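Local coordinates for glycerol uptake operon antiterminator-related protein (Thermotoga maritima, PDB 1VKF) that is of unestablished function but, as a TIM-barrel member of the glycerol-3-phosphate responsive antiterminator family, may regulate transcription of glycerol uptake genes, at residues A111-S114 / K115-E118; A164-I167 / L168-S172. One frame throughout, in Å; residues are numbered along the deposited sequence.

Both contacts are local, each at one end of an outer helix of a barrel built from parallel strands. Contact 1 (111-118) lies where the chain leaves strand 105-110 and starts helix 114-127; contact 2 (164-172) lies where helix 161-167 ends and the chain heads into strand 173-176. Their centres are about 20 Å apart and their nearest atoms about 10 Å, so the two do not touch. Contact 1 is mostly surface, held by an aspartate cap and a water shared by three side chains. Contact 2 is partly buried: Ile167 and Val171 pack tightly on the barrel side, while a glutamate-histidine bond occupies the outer side. Helix 140-144 touches side chains of both.

Contact 1 of 2, residues A111-S114 / K115-E118; sequences ALDS and KAVE
Asp113 sets its CG between its own backbone N and carbonyl carbon (chi1 56°), which carries the carboxylate round to the amide of Ala116 in a classic N-cap of helix 114-127. Asp113 OD1 accepts from Ala116 N at 2.9 Å and is met nearly along its C-O axis, occupying an amide of the first turn that has no earlier helical carbonyl to bind. The carboxylate would also suit the positive end of the helix dipole. Asp113 contributes its backbone as well, since Val117 N donates to Asp113 O at 3.0 Å, and, one residue further on, Glu118 N binds Ser114 O. On the barrel side, Val117 CG2, beside its backbone N, reaches back to Ala111 CB at 3.9 Å, and both side chains rest on Val143 of helix 140-144. Ala111 is buried here at the strand-to-helix turn of a beta-alpha unit. The solvent side is polar. A long salt bridge joins Lys115 NZ and Glu118 OE2, 3.7 Å apart, and one water ties the two together: it accepts from Lys115 NZ at 2.7 Å, donates to Glu118 OE2 at 3.1 Å, and lies 2.8 Å from Ser114 OG.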
# COMPACT_ATOMS: atom_id res chain seq x y z
N ALA A 111 9.02 -5.06 -9.01
CA ALA A 111 9.82 -4.58 -10.15
C ALA A 111 11.21 -5.26 -10.12
O ALA A 111 12.23 -4.69 -9.69
CB ALA A 111 9.90 -3.06 -10.13
N LEU A 112 11.21 -6.53 -10.56
CA LEU A 112 12.33 -7.42 -10.38
C LEU A 112 13.32 -7.38 -11.55
O LEU A 112 14.51 -7.52 -11.34
CB LEU A 112 11.81 -8.84 -10.15
CG LEU A 112 11.08 -9.05 -8.80
CD1 LEU A 112 10.23 -10.31 -8.80
CD2 LEU A 112 12.13 -9.05 -7.71
N ASP A 113 12.81 -7.21 -12.77
CA ASP A 113 13.63 -7.17 -13.94
C ASP A 113 12.83 -6.54 -15.06
O ASP A 113 11.68 -6.19 -14.86
CB ASP A 113 14.16 -8.57 -14.28
CG ASP A 113 13.11 -9.62 -14.45
OD1 ASP A 113 12.02 -9.36 -15.03
OD2 ASP A 113 13.37 -10.81 -14.13
N SER A 114 13.44 -6.36 -16.21
CA SER A 114 12.80 -5.64 -17.30
C SER A 114 11.52 -6.28 -17.77
O SER A 114 10.55 -5.59 -18.11
CB SER A 114 13.77 -5.50 -18.48
OG SER A 114 14.06 -6.79 -19.02
N LYS A 115 11.50 -7.61 -17.84
CA LYS A 115 10.30 -8.30 -18.32
C LYS A 115 9.15 -8.19 -17.29
O LYS A 115 7.99 -8.05 -17.67
CB LYS A 115 10.63 -9.75 -18.64
CG LYS A 115 11.60 -9.92 -19.79
CD LYS A 115 11.22 -9.13 -21.07
CE LYS A 115 12.09 -9.53 -22.28
NZ LYS A 115 12.14 -8.49 -23.34
N ALA A 116 9.49 -8.22 -16.01
CA ALA A 116 8.47 -8.07 -14.95
C ALA A 116 7.87 -6.69 -15.03
O ALA A 116 6.66 -6.53 -14.89
CB ALA A 116 9.08 -8.29 -13.58
N VAL A 117 8.71 -5.68 -15.31
CA VAL A 117 8.23 -4.32 -15.45
C VAL A 117 7.34 -4.16 -16.70
O VAL A 117 6.27 -3.54 -16.63
CB VAL A 117 9.39 -3.32 -15.41
CG1 VAL A 117 8.93 -1.87 -15.75
CG2 VAL A 117 10.02 -3.32 -14.03
N GLU A 118 7.78 -4.72 -17.82
CA GLU A 118 6.99 -4.67 -19.07
C GLU A 118 5.59 -5.28 -18.82
O GLU A 118 4.57 -4.69 -19.16
CB GLU A 118 7.69 -5.43 -20.20
CG GLU A 118 8.90 -4.71 -20.76
CD GLU A 118 9.51 -5.45 -21.96
OE1 GLU A 118 8.76 -6.22 -22.62
OE2 GLU A 118 10.72 -5.26 -22.22
O HOH W 1 13.42 -6.66 -21.79

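Contact 2 of 2, residues A164-I167 / L168-S172; sequences AREI and LKHVS
Ile167 and Val171 meet through their CG2 methyls at 3.5 Å, closer than usual for two carbons, where helix 161-167 gives way to the loop before strand 173-176 in an alpha-to-beta connection of the barrel. CG2 of Val171 sits between its backbone N and carbonyl carbon, turned toward the Ile167 methyl; the two side chains pass at a slant. Both pack on Ala154 of strand 151-155, and Val171 also touches Ala140 and Ala144 of helix 140-144. Beside this apolar contact Ile167 O takes two bonds, one from Val171 N in the carbonyl plane at 3.2 Å and one from His170 N above that plane at 3.0 Å. Leu168 N donates to Ala164 O and Lys169 N to Glu166 O, three residues back.

The outer side is looser and polar. Glu166 bends at chi2 (57°) and brings OE2 to the edge of the His170 ring, where NE2 donates at 3.1 Å; OE2 is met from above the carboxylate plane, and that plane and the ring are 54° apart. Lys169 CB lies over one ring face, 4.0 Å above its centre, while Lys169 NZ remains 4.2 Å from Glu166 OE1, beyond a salt bridge. With NE2 as donor, the His-carboxylate bond implies a proton on that nitrogen and would limit rotation of the ring; the nearby carboxylate would probably favour a protonated imidazole.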
# COMPACT_ATOMS: atom_id res chain seq x y z
N ALA A 164 15.46 7.85 0.88
CA ALA A 164 14.07 8.29 0.90
C ALA A 164 13.90 9.63 0.21
O ALA A 164 13.00 9.79 -0.57
CB ALA A 164 13.55 8.34 2.30
N ARG A 165 14.78 10.59 0.51
CA ARG A 165 14.70 11.93 -0.09
C ARG A 165 14.82 11.89 -1.59
O ARG A 165 14.07 12.56 -2.34
CB ARG A 165 15.76 12.87 0.52
CG ARG A 165 15.52 13.27 1.97
CD ARG A 165 16.39 14.46 2.48
NE ARG A 165 16.11 14.77 3.90
CZ ARG A 165 15.02 15.40 4.33
NH1 ARG A 165 14.08 15.82 3.47
NH2 ARG A 165 14.84 15.61 5.63
N GLU A 166 15.73 11.05 -2.05
CA GLU A 166 15.98 10.93 -3.46
C GLU A 166 14.77 10.26 -4.15
O GLU A 166 14.28 10.74 -5.15
CB GLU A 166 17.26 10.14 -3.74
CG GLU A 166 17.59 10.04 -5.22
CD GLU A 166 17.74 11.41 -5.91
OE1 GLU A 166 18.15 12.39 -5.25
OE2 GLU A 166 17.40 11.52 -7.11
N ILE A 167 14.25 9.18 -3.57
CA ILE A 167 13.10 8.48 -4.16
C ILE A 167 11.89 9.43 -4.28
O ILE A 167 11.17 9.43 -5.29
CB ILE A 167 12.76 7.21 -3.32
CG1 ILE A 167 13.78 6.14 -3.59
CG2 ILE A 167 11.34 6.74 -3.62
CD1 ILE A 167 13.71 5.04 -2.60
N LEU A 168 11.68 10.26 -3.25
CA LEU A 168 10.55 11.20 -3.20
C LEU A 168 10.59 12.35 -4.23
O LEU A 168 9.59 13.03 -4.44
CB LEU A 168 10.37 11.74 -1.79
CG LEU A 168 9.76 10.73 -0.84
CD1 LEU A 168 9.90 11.19 0.65
CD2 LEU A 168 8.30 10.40 -1.18
N LYS A 169 11.72 12.51 -4.92
CA LYS A 169 11.80 13.45 -6.04
C LYS A 169 11.07 12.93 -7.24
O LYS A 169 10.72 13.71 -8.09
CB LYS A 169 13.25 13.75 -6.39
CG LYS A 169 13.93 14.50 -5.28
CD LYS A 169 15.35 14.85 -5.65
CE LYS A 169 15.93 15.82 -4.66
NZ LYS A 169 17.12 16.48 -5.24
N HIS A 170 10.84 11.61 -7.30
CA HIS A 170 10.32 10.94 -8.51
C HIS A 170 9.00 10.21 -8.36
O HIS A 170 8.38 9.87 -9.38
CB HIS A 170 11.33 9.92 -9.02
CG HIS A 170 12.72 10.45 -9.10
ND1 HIS A 170 13.09 11.45 -9.99
CD2 HIS A 170 13.83 10.17 -8.37
CE1 HIS A 170 14.36 11.75 -9.81
NE2 HIS A 170 14.83 10.99 -8.83
N VAL A 171 8.62 9.91 -7.11
CA VAL A 171 7.40 9.16 -6.83
C VAL A 171 6.62 9.94 -5.75
O VAL A 171 7.19 10.79 -5.08
CB VAL A 171 7.69 7.70 -6.39
CG1 VAL A 171 8.62 6.98 -7.39
CG2 VAL A 171 8.27 7.62 -5.00
N SER A 172 5.35 9.64 -5.59
CA SER A 172 4.50 10.43 -4.70
C SER A 172 4.81 10.18 -3.25
O SER A 172 4.82 11.12 -2.46
CB SER A 172 3.04 10.11 -4.94
OG SER A 172 2.68 10.59 -6.21